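Local coordinates for protein monomethylamine methyltransferase MtmB1 (Methanosarcina barkeri, PDB 1NTH) that catalyses transfer of the methyl group from monomethylamine to the corrinoid cofactor of its partner protein MtmC, a step of methanogenesis from methylamine, at residues K5-Y10 with V84-D89; M386-R391 with Q442-A447; S215-G220 with N252-M257; P298-W303 with T308-M313. All coordinates share one frame; numbering follows the deposited sequence.

Contact 1: K5-Y10 with V84-D89; sequences KSFDCY and VKYTED
Phe7 and Tyr86 meet as a T-shaped (edge-to-face) pair, with ring centroids 4.8 Å apart and planes at 84°. The ring of Phe7 offers its face. Tyr86 presents the edge between its phenol end and CD2, so that Tyr86 CE2 stands 3.4 Å from both Phe7 CE2 and Phe7 CZ, toward the rim of the ring rather than over its middle. Tyr86 CD2 follows at 3.9 Å from Phe7 CE1. The Phe7 side chain leaves the loop with CG anti to the backbone N (chi1 -170°), which carries the ring across to segment 84-89. The CB of Tyr86 does not aim at Phe7, yet its ring reaches back to it. Val84, the third partner, lays CG1 at 4.3 Å from Phe7 CZ in looser apolar contact. Arg15 and Phe12 of helix 9-18 pack on both Phe7 and Val84, Leu287 of helix 271-288 touches both rings, and Tyr86 OH is hydrogen-bonded to Asn284 of that helix, which anchors the ring at its polar end. Beside the aromatic pair, Lys5 folds back to give Ser6 O a hydrogen bond of 2.8 Å from NZ, and Lys5 NZ meets Asp8 OD2 from above the carboxylate plane in a 2.9 Å salt bridge. Asp8, the N-cap of helix 9-18, is also salt-bridged by Arg165 of the third subunit. This T-shaped aromatic pair joins the N-terminal loop and the loop that follows strand 82-84 of the small mixed sheet to helix 271-288 of the TIM barrel.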
loop_
_atom_site.group_PDB
_atom_site.type_symbol
_atom_site.label_atom_id
_atom_site.label_comp_id
_atom_site.label_asym_id
_atom_site.label_seq_id
_atom_site.Cartn_x
_atom_site.Cartn_y
_atom_site.Cartn_z
ATOM N N LYS A 5 -6.709 -31.572 -17.344
ATOM C CA LYS A 5 -6.255 -30.300 -16.797
ATOM C C LYS A 5 -5.562 -30.576 -15.474
ATOM O O LYS A 5 -5.806 -31.611 -14.850
ATOM C CB LYS A 5 -7.441 -29.354 -16.566
ATOM C CG LYS A 5 -8.440 -29.844 -15.522
ATOM C CD LYS A 5 -9.552 -28.828 -15.268
ATOM C CE LYS A 5 -9.038 -27.567 -14.577
ATOM N NZ LYS A 5 -8.505 -27.846 -13.210
ATOM N N SER A 6 -4.687 -29.670 -15.049
ATOM C CA SER A 6 -4.012 -29.861 -13.774
ATOM C C SER A 6 -5.112 -29.953 -12.726
ATOM O O SER A 6 -6.025 -29.128 -12.692
ATOM C CB SER A 6 -3.076 -28.689 -13.471
ATOM O OG SER A 6 -1.978 -28.678 -14.371
ATOM N N PHE A 7 -5.022 -30.964 -11.873
ATOM C CA PHE A 7 -6.031 -31.186 -10.849
ATOM C C PHE A 7 -6.069 -30.104 -9.770
ATOM O O PHE A 7 -5.031 -29.618 -9.331
ATOM C CB PHE A 7 -5.788 -32.543 -10.186
ATOM C CG PHE A 7 -6.904 -32.983 -9.289
ATOM C CD1 PHE A 7 -7.959 -33.736 -9.793
ATOM C CD2 PHE A 7 -6.918 -32.619 -7.950
ATOM C CE1 PHE A 7 -9.015 -34.118 -8.969
ATOM C CE2 PHE A 7 -7.968 -32.992 -7.118
ATOM C CZ PHE A 7 -9.018 -33.746 -7.632
ATOM N N ASP A 8 -7.276 -29.729 -9.355
ATOM C CA ASP A 8 -7.441 -28.744 -8.290
ATOM C C ASP A 8 -8.687 -29.041 -7.458
ATOM O O ASP A 8 -9.431 -29.983 -7.751
ATOM C CB ASP A 8 -7.489 -27.309 -8.845
ATOM C CG ASP A 8 -8.599 -27.095 -9.854
ATOM O OD1 ASP A 8 -9.666 -27.728 -9.720
ATOM O OD2 ASP A 8 -8.405 -26.269 -10.777
ATOM N N CYS A 9 -8.898 -28.243 -6.417
ATOM C CA CYS A 9 -10.033 -28.416 -5.514
ATOM C C CYS A 9 -11.386 -28.429 -6.222
ATOM O O CYS A 9 -12.335 -29.052 -5.742
ATOM C CB CYS A 9 -10.021 -27.322 -4.437
ATOM S SG CYS A 9 -10.005 -25.624 -5.082
ATOM N N TYR A 10 -11.478 -27.745 -7.359
ATOM C CA TYR A 10 -12.730 -27.701 -8.100
ATOM C C TYR A 10 -13.005 -29.058 -8.733
ATOM O O TYR A 10 -14.144 -29.529 -8.736
ATOM C CB TYR A 10 -12.675 -26.602 -9.163
ATOM C CG TYR A 10 -12.373 -25.250 -8.562
ATOM C CD1 TYR A 10 -11.089 -24.709 -8.623
ATOM C CD2 TYR A 10 -13.356 -24.540 -7.875
ATOM C CE1 TYR A 10 -10.788 -23.495 -8.010
ATOM C CE2 TYR A 10 -13.066 -23.322 -7.257
ATOM C CZ TYR A 10 -11.783 -22.809 -7.326
ATOM O OH TYR A 10 -11.488 -21.617 -6.702
ATOM N N VAL A 84 -12.984 -40.120 -4.576
ATOM C CA VAL A 84 -12.423 -39.357 -5.683
ATOM C C VAL A 84 -11.164 -40.071 -6.159
ATOM O O VAL A 84 -10.262 -40.349 -5.368
ATOM C CB VAL A 84 -12.051 -37.920 -5.258
ATOM C CG1 VAL A 84 -11.295 -37.225 -6.385
ATOM C CG2 VAL A 84 -13.314 -37.141 -4.910
ATOM N N LYS A 85 -11.113 -40.364 -7.453
ATOM C CA LYS A 85 -9.980 -41.057 -8.056
ATOM C C LYS A 85 -9.148 -40.140 -8.945
ATOM O O LYS A 85 -9.689 -39.297 -9.657
ATOM C CB LYS A 85 -10.487 -42.223 -8.907
ATOM C CG LYS A 85 -11.123 -43.366 -8.132
ATOM C CD LYS A 85 -10.078 -44.330 -7.590
ATOM C CE LYS A 85 -10.737 -45.519 -6.902
ATOM N NZ LYS A 85 -10.261 -46.823 -7.438
ATOM N N TYR A 86 -7.832 -40.324 -8.896
ATOM C CA TYR A 86 -6.900 -39.557 -9.717
ATOM C C TYR A 86 -6.364 -40.488 -10.797
ATOM O O TYR A 86 -6.478 -41.710 -10.684
ATOM C CB TYR A 86 -5.691 -39.092 -8.900
ATOM C CG TYR A 86 -5.995 -38.233 -7.702
ATOM C CD1 TYR A 86 -5.708 -38.679 -6.413
ATOM C CD2 TYR A 86 -6.538 -36.961 -7.854
ATOM C CE1 TYR A 86 -5.949 -37.877 -5.305
ATOM C CE2 TYR A 86 -6.785 -36.152 -6.754
ATOM C CZ TYR A 86 -6.488 -36.615 -5.483
ATOM O OH TYR A 86 -6.732 -35.815 -4.392
ATOM N N THR A 87 -5.778 -39.915 -11.844
ATOM C CA THR A 87 -5.160 -40.728 -12.883
ATOM C C THR A 87 -3.663 -40.583 -12.632
ATOM O O THR A 87 -3.231 -39.645 -11.953
ATOM C CB THR A 87 -5.475 -40.228 -14.305
ATOM O OG1 THR A 87 -4.875 -38.943 -14.506
ATOM C CG2 THR A 87 -6.979 -40.137 -14.524
ATOM N N GLU A 88 -2.874 -41.503 -13.169
ATOM C CA GLU A 88 -1.430 -41.461 -12.984
ATOM C C GLU A 88 -0.832 -40.166 -13.521
ATOM O O GLU A 88 0.038 -39.569 -12.888
ATOM C CB GLU A 88 -0.771 -42.648 -13.685
ATOM C CG GLU A 88 0.682 -42.844 -13.305
ATOM C CD GLU A 88 1.317 -44.008 -14.037
ATOM O OE1 GLU A 88 0.624 -45.027 -14.237
ATOM O OE2 GLU A 88 2.508 -43.910 -14.398
ATOM N N ASP A 89 -1.299 -39.735 -14.686
ATOM C CA ASP A 89 -0.785 -38.515 -15.290
ATOM C C ASP A 89 -1.107 -37.273 -14.468
ATOM O O ASP A 89 -0.324 -36.324 -14.445
ATOM C CB ASP A 89 -1.321 -38.350 -16.711
ATOM C CG ASP A 89 -0.780 -39.402 -17.659
ATOM O OD1 ASP A 89 0.417 -39.742 -17.548
ATOM O OD2 ASP A 89 -1.548 -39.878 -18.521
#

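Contact 2: M386-R391 with Q442-A447; sequences MGEVAR and QVYDGA
Between segments 386-391 and 442-447 of two helices, the CA atoms of Glu388 and Tyr444 come nearest, 11.4 Å apart, so side chains rather than backbones bridge the gap. Helix 380-393 follows the last strand of the TIM barrel, 363-366, and packs against it, whereas helix 438-454 lies near the C terminus. Tyr444 spans most of the distance: with CG anti to its own backbone N, the ring extends toward the other helix and delivers its hydroxyl to the carboxylate. Tyr444 OH donates to Glu388 OE1 over 2.7 Å, and OE1 accepts with its anti lone pair, the one turned away from OE2. Ring and carboxylate are nearly coplanar, 13° apart, and Glu388 OE1 lies at the ring edge, 3.5 Å from Tyr444 CE2. The glutamate chain bends at chi2, which swings the carboxylate round so that OE1 meets the hydroxyl. Along the ring, Met381, Arg384 and Met385 of helix 380-393 pack on Tyr444, and Thr2 of the fourth subunit touches it as well. The second carboxylate oxygen, Glu388 OE2, is salt-bridged by Arg448 of helix 438-454, so the two helices are joined by both oxygens and the carboxylate's rotation is probably fixed. One turn on from Glu388, Arg391 NH2 also grips Glu388 OE2, over 3.0 Å and nearly straight (171°), with the oxygen in the guanidinium plane but the nitrogen 35° out of the carboxylate plane.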
loop_
_atom_site.group_PDB
_atom_site.type_symbol
_atom_site.label_atom_id
_atom_site.label_comp_id
_atom_site.label_asym_id
_atom_site.label_seq_id
_atom_site.Cartn_x
_atom_site.Cartn_y
_atom_site.Cartn_z
ATOM N N MET A 386 14.169 -27.321 20.690
ATOM C CA MET A 386 13.909 -27.851 19.357
ATOM C C MET A 386 14.897 -27.226 18.371
ATOM O O MET A 386 15.482 -27.919 17.537
ATOM C CB MET A 386 12.460 -27.537 18.951
ATOM C CG MET A 386 12.037 -28.066 17.589
ATOM S SD MET A 386 10.280 -27.753 17.244
ATOM C CE MET A 386 10.306 -25.997 16.866
ATOM N N GLY A 387 15.100 -25.917 18.497
ATOM C CA GLY A 387 16.015 -25.215 17.614
ATOM C C GLY A 387 17.484 -25.530 17.839
ATOM O O GLY A 387 18.231 -25.722 16.880
ATOM N N GLU A 388 17.913 -25.580 19.098
ATOM C CA GLU A 388 19.314 -25.880 19.396
ATOM C C GLU A 388 19.684 -27.282 18.932
ATOM O O GLU A 388 20.775 -27.510 18.407
ATOM C CB GLU A 388 19.591 -25.755 20.896
ATOM C CG GLU A 388 19.711 -24.324 21.385
ATOM C CD GLU A 388 20.720 -24.185 22.510
ATOM O OE1 GLU A 388 20.386 -24.519 23.667
ATOM O OE2 GLU A 388 21.859 -23.754 22.226
ATOM N N VAL A 389 18.767 -28.220 19.131
ATOM C CA VAL A 389 18.998 -29.597 18.730
ATOM C C VAL A 389 19.070 -29.703 17.209
ATOM O O VAL A 389 19.857 -30.485 16.672
ATOM C CB VAL A 389 17.894 -30.522 19.282
ATOM C CG1 VAL A 389 18.030 -31.919 18.692
ATOM C CG2 VAL A 389 18.000 -30.588 20.805
ATOM N N ALA A 390 18.260 -28.909 16.512
ATOM C CA ALA A 390 18.279 -28.929 15.053
ATOM C C ALA A 390 19.647 -28.459 14.560
ATOM O O ALA A 390 20.213 -29.030 13.628
ATOM C CB ALA A 390 17.174 -28.029 14.495
ATOM N N ARG A 391 20.178 -27.414 15.188
ATOM C CA ARG A 391 21.485 -26.895 14.806
ATOM C C ARG A 391 22.554 -27.963 15.027
ATOM O O ARG A 391 23.416 -28.178 14.176
ATOM C CB ARG A 391 21.838 -25.654 15.631
ATOM C CG ARG A 391 23.180 -25.044 15.253
ATOM C CD ARG A 391 23.582 -23.913 16.195
ATOM N NE ARG A 391 23.863 -24.395 17.543
ATOM C CZ ARG A 391 23.107 -24.135 18.605
ATOM N NH1 ARG A 391 22.015 -23.394 18.482
ATOM N NH2 ARG A 391 23.448 -24.617 19.793
ATOM N N GLN A 442 17.333 -24.722 34.868
ATOM C CA GLN A 442 18.086 -25.848 35.412
ATOM C C GLN A 442 17.650 -27.149 34.744
ATOM O O GLN A 442 18.479 -28.007 34.440
ATOM C CB GLN A 442 17.882 -25.946 36.926
ATOM C CG GLN A 442 18.524 -24.816 37.720
ATOM C CD GLN A 442 18.239 -24.911 39.209
ATOM O OE1 GLN A 442 17.911 -25.980 39.722
ATOM N NE2 GLN A 442 18.377 -23.791 39.911
ATOM N N VAL A 443 16.347 -27.290 34.518
ATOM C CA VAL A 443 15.807 -28.478 33.867
ATOM C C VAL A 443 16.365 -28.549 32.447
ATOM O O VAL A 443 16.761 -29.613 31.971
ATOM C CB VAL A 443 14.262 -28.428 33.805
ATOM C CG1 VAL A 443 13.729 -29.561 32.941
ATOM C CG2 VAL A 443 13.683 -28.531 35.208
ATOM N N TYR A 444 16.396 -27.401 31.779
ATOM C CA TYR A 444 16.906 -27.306 30.415
ATOM C C TYR A 444 18.365 -27.763 30.381
ATOM O O TYR A 444 18.757 -28.557 29.526
ATOM C CB TYR A 444 16.806 -25.857 29.924
ATOM C CG TYR A 444 17.094 -25.657 28.449
ATOM C CD1 TYR A 444 16.057 -25.632 27.512
ATOM C CD2 TYR A 444 18.397 -25.470 27.993
ATOM C CE1 TYR A 444 16.315 -25.417 26.155
ATOM C CE2 TYR A 444 18.667 -25.257 26.637
ATOM C CZ TYR A 444 17.620 -25.230 25.727
ATOM O OH TYR A 444 17.883 -25.001 24.393
ATOM N N ASP A 445 19.170 -27.261 31.315
ATOM C CA ASP A 445 20.579 -27.635 31.368
ATOM C C ASP A 445 20.753 -29.136 31.553
ATOM O O ASP A 445 21.614 -29.749 30.923
ATOM C CB ASP A 445 21.295 -26.906 32.508
ATOM C CG ASP A 445 21.386 -25.418 32.277
ATOM O OD1 ASP A 445 21.484 -25.008 31.101
ATOM O OD2 ASP A 445 21.376 -24.659 33.270
ATOM N N GLY A 446 19.936 -29.720 32.421
ATOM C CA GLY A 446 20.026 -31.146 32.667
ATOM C C GLY A 446 19.767 -31.961 31.416
ATOM O O GLY A 446 20.479 -32.925 31.133
ATOM N N ALA A 447 18.744 -31.570 30.664
ATOM C CA ALA A 447 18.391 -32.274 29.438
ATOM C C ALA A 447 19.487 -32.114 28.389
ATOM O O ALA A 447 19.855 -33.070 27.707
ATOM C CB ALA A 447 17.065 -31.744 28.898
#

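Contact 3: S215-G220 with N252-M257; sequences SADCTG and NSDIIM
Asp217 meets Asn252 and Asp254 with a single oxygen, OD2, both partners approaching from the opposite direction to it. With CG anti to its carbonyl carbon, Asp217 sends the carboxylate out toward both. Toward Asn252 the flat groups lie nearly in one plane: amide and carboxylate are 23° apart, and Asn252 ND2 donates nearly straight (165°) to Asp217 OD2 over 3.0 Å, on the anti lone pair of that oxygen, with the acceptor close to the amide plane. Toward Asp254 the two carboxylate planes stand 72° apart, and Asp217 OD2 comes to 2.5 Å from Asp254 OD2. Two acid oxygens so near suggest that one of the groups holds a proton, without telling which. Asn252 OD1 accepts from Lys181 of the third subunit, so both ends of the amide are held, which probably fixes its rotation. His228 of strand 227-231 packs against both acids. With an alanine in place of Asp217, Asn252 ND2 would probably be left without its acceptor and Asp254 OD2 without the oxygen it faces. Between Asn252 and Asp254, the positive phi of Ser253 ends helix 240-251 in a Schellman motif, and Ser253 OG is hydrogen-bonded to Asp109 of the second subunit. The contact ties the loop after helix 210-214 to the turn before strand 255-259, an alpha-to-beta connection of the TIM barrel at the interfaces with the second and third subunits.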
loop_
_atom_site.group_PDB
_atom_site.type_symbol
_atom_site.label_atom_id
_atom_site.label_comp_id
_atom_site.label_asym_id
_atom_site.label_seq_id
_atom_site.Cartn_x
_atom_site.Cartn_y
_atom_site.Cartn_z
ATOM N N SER A 215 -12.398 -16.297 7.301
ATOM C CA SER A 215 -12.420 -14.925 7.809
ATOM C C SER A 215 -11.070 -14.470 8.365
ATOM O O SER A 215 -10.884 -13.284 8.633
ATOM C CB SER A 215 -13.468 -14.781 8.918
ATOM O OG SER A 215 -13.021 -15.384 10.122
ATOM N N ALA A 216 -10.133 -15.401 8.520
ATOM C CA ALA A 216 -8.822 -15.092 9.095
ATOM C C ALA A 216 -7.933 -14.106 8.338
ATOM O O ALA A 216 -7.144 -13.395 8.964
ATOM C CB ALA A 216 -8.054 -16.386 9.353
ATOM N N ASP A 217 -8.018 -14.071 7.011
ATOM C CA ASP A 217 -7.201 -13.116 6.255
ATOM C C ASP A 217 -7.783 -11.726 6.489
ATOM O O ASP A 217 -8.927 -11.463 6.133
ATOM C CB ASP A 217 -7.222 -13.424 4.751
ATOM C CG ASP A 217 -6.216 -14.492 4.349
ATOM O OD1 ASP A 217 -5.338 -14.832 5.168
ATOM O OD2 ASP A 217 -6.292 -14.982 3.201
ATOM N N CYS A 218 -7.002 -10.838 7.092
ATOM C CA CYS A 218 -7.482 -9.488 7.365
ATOM C C CYS A 218 -6.331 -8.539 7.655
ATOM O O CYS A 218 -5.209 -8.971 7.926
ATOM C CB CYS A 218 -8.443 -9.495 8.558
ATOM S SG CYS A 218 -7.706 -10.048 10.113
ATOM N N THR A 219 -6.618 -7.242 7.594
ATOM C CA THR A 219 -5.599 -6.236 7.862
ATOM C C THR A 219 -5.106 -6.391 9.290
ATOM O O THR A 219 -5.903 -6.430 10.230
ATOM C CB THR A 219 -6.156 -4.816 7.673
ATOM O OG1 THR A 219 -6.554 -4.643 6.310
ATOM C CG2 THR A 219 -5.099 -3.777 8.018
ATOM N N GLY A 220 -3.790 -6.484 9.445
ATOM C CA GLY A 220 -3.210 -6.644 10.765
ATOM C C GLY A 220 -3.162 -8.097 11.190
ATOM O O GLY A 220 -2.483 -8.449 12.158
ATOM N N ASN A 252 -6.572 -15.927 -2.883
ATOM C CA ASN A 252 -5.911 -14.807 -2.209
ATOM C C ASN A 252 -4.387 -14.861 -2.382
ATOM O O ASN A 252 -3.664 -14.039 -1.817
ATOM C CB ASN A 252 -6.243 -14.816 -0.706
ATOM C CG ASN A 252 -7.592 -14.173 -0.388
ATOM O OD1 ASN A 252 -8.378 -13.865 -1.280
ATOM N ND2 ASN A 252 -7.863 -13.981 0.901
ATOM N N SER A 253 -3.903 -15.832 -3.151
ATOM C CA SER A 253 -2.466 -16.001 -3.376
ATOM C C SER A 253 -1.737 -16.260 -2.050
ATOM O O SER A 253 -0.613 -15.804 -1.842
ATOM C CB SER A 253 -1.878 -14.757 -4.064
ATOM O OG SER A 253 -0.647 -15.060 -4.712
ATOM N N ASP A 254 -2.390 -17.001 -1.157
ATOM C CA ASP A 254 -1.815 -17.336 0.146
ATOM C C ASP A 254 -0.890 -18.548 0.092
ATOM O O ASP A 254 -1.116 -19.484 -0.680
ATOM C CB ASP A 254 -2.915 -17.680 1.167
ATOM C CG ASP A 254 -3.736 -16.488 1.598
ATOM O OD1 ASP A 254 -3.190 -15.368 1.677
ATOM O OD2 ASP A 254 -4.935 -16.682 1.894
ATOM N N ILE A 255 0.155 -18.535 0.917
ATOM C CA ILE A 255 1.043 -19.689 1.008
ATOM C C ILE A 255 0.178 -20.731 1.711
ATOM O O ILE A 255 -0.384 -20.459 2.776
ATOM C CB ILE A 255 2.285 -19.380 1.876
ATOM C CG1 ILE A 255 3.217 -18.417 1.134
ATOM C CG2 ILE A 255 3.010 -20.677 2.230
ATOM C CD1 ILE A 255 3.749 -18.954 -0.174
ATOM N N ILE A 256 0.064 -21.913 1.114
ATOM C CA ILE A 256 -0.775 -22.968 1.676
ATOM C C ILE A 256 -0.006 -24.102 2.337
ATOM O O ILE A 256 0.905 -24.681 1.741
ATOM C CB ILE A 256 -1.684 -23.580 0.581
ATOM C CG1 ILE A 256 -2.649 -22.514 0.053
ATOM C CG2 ILE A 256 -2.456 -24.774 1.139
ATOM C CD1 ILE A 256 -3.500 -22.981 -1.116
ATOM N N MET A 257 -0.375 -24.404 3.579
ATOM C CA MET A 257 0.236 -25.506 4.308
ATOM C C MET A 257 -0.828 -26.577 4.509
ATOM O O MET A 257 -1.777 -26.387 5.270
ATOM C CB MET A 257 0.759 -25.065 5.678
ATOM C CG MET A 257 1.412 -26.220 6.449
ATOM S SD MET A 257 1.425 -26.003 8.240
ATOM C CE MET A 257 -0.268 -26.491 8.627
#

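Contact 4: P298-W303 with T308-M313; sequences PVHIRW and TRETLM
His300 reaches across to Thr308 and Glu310. Its CB rests 3.8 Å from the methyl CG2 of Thr308. With CG anti to the backbone N (chi1 -163°), the ring stands up beside the start of helix 309-325, and Trp303 CD1 covers one face over its centre. On the ring's rim, His300 ND1 accepts the backbone N-H of Arg302 over 3.0 Å, close to the ring plane. His300 CD2 lies 3.6 Å from Thr308 OG1 and 3.7 Å from Glu310 OE1, both at the ring edge, while the glutamate's carboxylate is turned 71° against the ring. At the tip, His300 NE2 is hydrogen-bonded to a water O at 2.9 Å, and this water donates to Glu310 OE2 over 2.6 Å, a bridge from imidazole to carboxylate. These contacts close the loop of a beta-alpha-beta unit of the TIM barrel, strand 293-300 to helix 309-325 to strand 330-333, at the C-terminal end of its first strand. Phe264 packs edge-to-face with His300 from the neighbouring strand 263-264. A leucine in place of His300 would probably leave the Arg302 N-H without its acceptor and cut the water bridge to Glu310. Nearer the backbone, Thr311 CG2 packs on the strand, 3.4 Å from His300 N. Thr308, the helix N-cap, sends its own N-H to Thr311 OG1. Thr311 CB lies 3.4 Å from Pro298 O, a buried carbonyl oxygen with no polar partner in the model.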
loop_
_atom_site.group_PDB
_atom_site.type_symbol
_atom_site.label_atom_id
_atom_site.label_comp_id
_atom_site.label_asym_id
_atom_site.label_seq_id
_atom_site.Cartn_x
_atom_site.Cartn_y
_atom_site.Cartn_z
ATOM N N PRO A 298 3.008 -37.902 12.354
ATOM C CA PRO A 298 2.587 -39.268 12.697
ATOM C C PRO A 298 2.361 -39.354 14.199
ATOM O O PRO A 298 3.211 -38.937 14.978
ATOM C CB PRO A 298 3.771 -40.122 12.245
ATOM C CG PRO A 298 4.401 -39.296 11.150
ATOM C CD PRO A 298 4.345 -37.909 11.738
ATOM N N VAL A 299 1.222 -39.902 14.608
ATOM C CA VAL A 299 0.924 -39.992 16.029
ATOM C C VAL A 299 0.592 -41.419 16.464
ATOM O O VAL A 299 -0.009 -42.186 15.712
ATOM C CB VAL A 299 -0.239 -39.039 16.388
ATOM C CG1 VAL A 299 -1.485 -39.423 15.613
ATOM C CG2 VAL A 299 -0.492 -39.057 17.881
ATOM N N HIS A 300 0.994 -41.762 17.685
ATOM C CA HIS A 300 0.761 -43.098 18.237
ATOM C C HIS A 300 -0.692 -43.231 18.683
ATOM O O HIS A 300 -1.180 -42.429 19.476
ATOM C CB HIS A 300 1.706 -43.327 19.420
ATOM C CG HIS A 300 1.852 -44.763 19.811
ATOM N ND1 HIS A 300 0.836 -45.482 20.403
ATOM C CD2 HIS A 300 2.898 -45.615 19.695
ATOM C CE1 HIS A 300 1.250 -46.716 20.635
ATOM N NE2 HIS A 300 2.499 -46.822 20.216
ATOM N N ILE A 301 -1.384 -44.247 18.171
ATOM C CA ILE A 301 -2.788 -44.445 18.508
ATOM C C ILE A 301 -3.064 -44.491 20.010
ATOM O O ILE A 301 -4.111 -44.029 20.465
ATOM C CB ILE A 301 -3.346 -45.734 17.857
ATOM C CG1 ILE A 301 -4.866 -45.784 18.037
ATOM C CG2 ILE A 301 -2.689 -46.965 18.472
ATOM C CD1 ILE A 301 -5.546 -46.861 17.224
ATOM N N ARG A 302 -2.127 -45.028 20.783
ATOM C CA ARG A 302 -2.322 -45.118 22.226
ATOM C C ARG A 302 -1.784 -43.929 23.012
ATOM O O ARG A 302 -2.493 -43.342 23.827
ATOM C CB ARG A 302 -1.673 -46.392 22.771
ATOM C CG ARG A 302 -1.855 -46.565 24.274
ATOM C CD ARG A 302 -1.099 -47.772 24.804
ATOM N NE ARG A 302 -1.327 -47.960 26.235
ATOM C CZ ARG A 302 -0.762 -48.915 26.968
ATOM N NH1 ARG A 302 0.073 -49.780 26.408
ATOM N NH2 ARG A 302 -1.033 -49.005 28.263
ATOM N N TRP A 303 -0.529 -43.576 22.761
ATOM C CA TRP A 303 0.114 -42.492 23.487
ATOM C C TRP A 303 -0.236 -41.084 23.012
ATOM O O TRP A 303 -0.094 -40.122 23.766
ATOM C CB TRP A 303 1.628 -42.700 23.453
ATOM C CG TRP A 303 2.036 -44.068 23.932
ATOM C CD1 TRP A 303 2.790 -44.982 23.254
ATOM C CD2 TRP A 303 1.718 -44.668 25.195
ATOM N NE1 TRP A 303 2.964 -46.113 24.017
ATOM C CE2 TRP A 303 2.318 -45.947 25.214
ATOM C CE3 TRP A 303 0.988 -44.247 26.316
ATOM C CZ2 TRP A 303 2.209 -46.813 26.308
ATOM C CZ3 TRP A 303 0.879 -45.110 27.408
ATOM C CH2 TRP A 303 1.489 -46.377 27.393
ATOM N N THR A 308 7.280 -41.182 19.507
ATOM C CA THR A 308 7.488 -42.548 19.969
ATOM C C THR A 308 8.418 -43.158 18.927
ATOM O O THR A 308 8.588 -42.601 17.837
ATOM C CB THR A 308 6.174 -43.363 20.018
ATOM O OG1 THR A 308 5.676 -43.557 18.690
ATOM C CG2 THR A 308 5.129 -42.646 20.862
ATOM N N ARG A 309 9.029 -44.288 19.254
ATOM C CA ARG A 309 9.939 -44.937 18.323
ATOM C C ARG A 309 9.280 -45.162 16.963
ATOM O O ARG A 309 9.881 -44.892 15.923
ATOM C CB ARG A 309 10.416 -46.270 18.907
ATOM C CG ARG A 309 11.413 -47.029 18.040
ATOM C CD ARG A 309 11.925 -48.263 18.785
ATOM N NE ARG A 309 12.698 -47.901 19.971
ATOM C CZ ARG A 309 14.007 -47.660 19.971
ATOM N NH1 ARG A 309 14.703 -47.747 18.844
ATOM N NH2 ARG A 309 14.620 -47.319 21.098
ATOM N N GLU A 310 8.040 -45.641 16.971
ATOM C CA GLU A 310 7.329 -45.913 15.730
ATOM C C GLU A 310 7.018 -44.673 14.896
ATOM O O GLU A 310 7.248 -44.668 13.687
ATOM C CB GLU A 310 6.031 -46.673 16.012
ATOM C CG GLU A 310 6.250 -48.027 16.675
ATOM C CD GLU A 310 6.174 -47.974 18.191
ATOM O OE1 GLU A 310 6.302 -46.875 18.775
ATOM O OE2 GLU A 310 5.995 -49.048 18.805
ATOM N N THR A 311 6.500 -43.630 15.536
ATOM C CA THR A 311 6.151 -42.407 14.819
ATOM C C THR A 311 7.383 -41.668 14.291
ATOM O O THR A 311 7.322 -41.021 13.243
ATOM C CB THR A 311 5.298 -41.460 15.699
ATOM O OG1 THR A 311 5.984 -41.179 16.922
ATOM C CG2 THR A 311 3.952 -42.105 16.017
ATOM N N LEU A 312 8.499 -41.757 15.008
ATOM C CA LEU A 312 9.723 -41.113 14.545
ATOM C C LEU A 312 10.217 -41.845 13.295
ATOM O O LEU A 312 10.677 -41.220 12.340
ATOM C CB LEU A 312 10.796 -41.130 15.641
ATOM C CG LEU A 312 10.528 -40.218 16.846
ATOM C CD1 LEU A 312 11.600 -40.430 17.906
ATOM C CD2 LEU A 312 10.510 -38.752 16.394
ATOM N N MET A 313 10.108 -43.173 13.295
ATOM C CA MET A 313 10.528 -43.961 12.138
ATOM C C MET A 313 9.650 -43.647 10.930
ATOM O O MET A 313 10.140 -43.537 9.807
ATOM C CB MET A 313 10.452 -45.458 12.458
ATOM C CG MET A 313 11.509 -45.926 13.442
ATOM S SD MET A 313 11.252 -47.643 13.940
ATOM C CE MET A 313 11.663 -48.503 12.430
HETATM O O HOH W 1 4.022 -49.287 20.440
#

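How the contacts relate
From the N terminus, the chain meets contacts 1, 3, 4 and 2 in that order, all in series: each closes before the next opens, and none nest or cross. Contact 1 closes a largely helical loop of 73 residues and brings the N-terminal loop to the small mixed sheet. Contact 3 spans 31 residues and reaches strand 255-259, neighbour in the barrel sheet of strand 293-300, where contact 4 closes a tight loop of four. Contact 2 returns the C-terminal helix to helix 380-393 across 50 residues. Contacts 1 and 2, with centres about 44 Å apart, lie on opposite sides of the chain's centre. Contacts 1 and 3 both touch the second subunit.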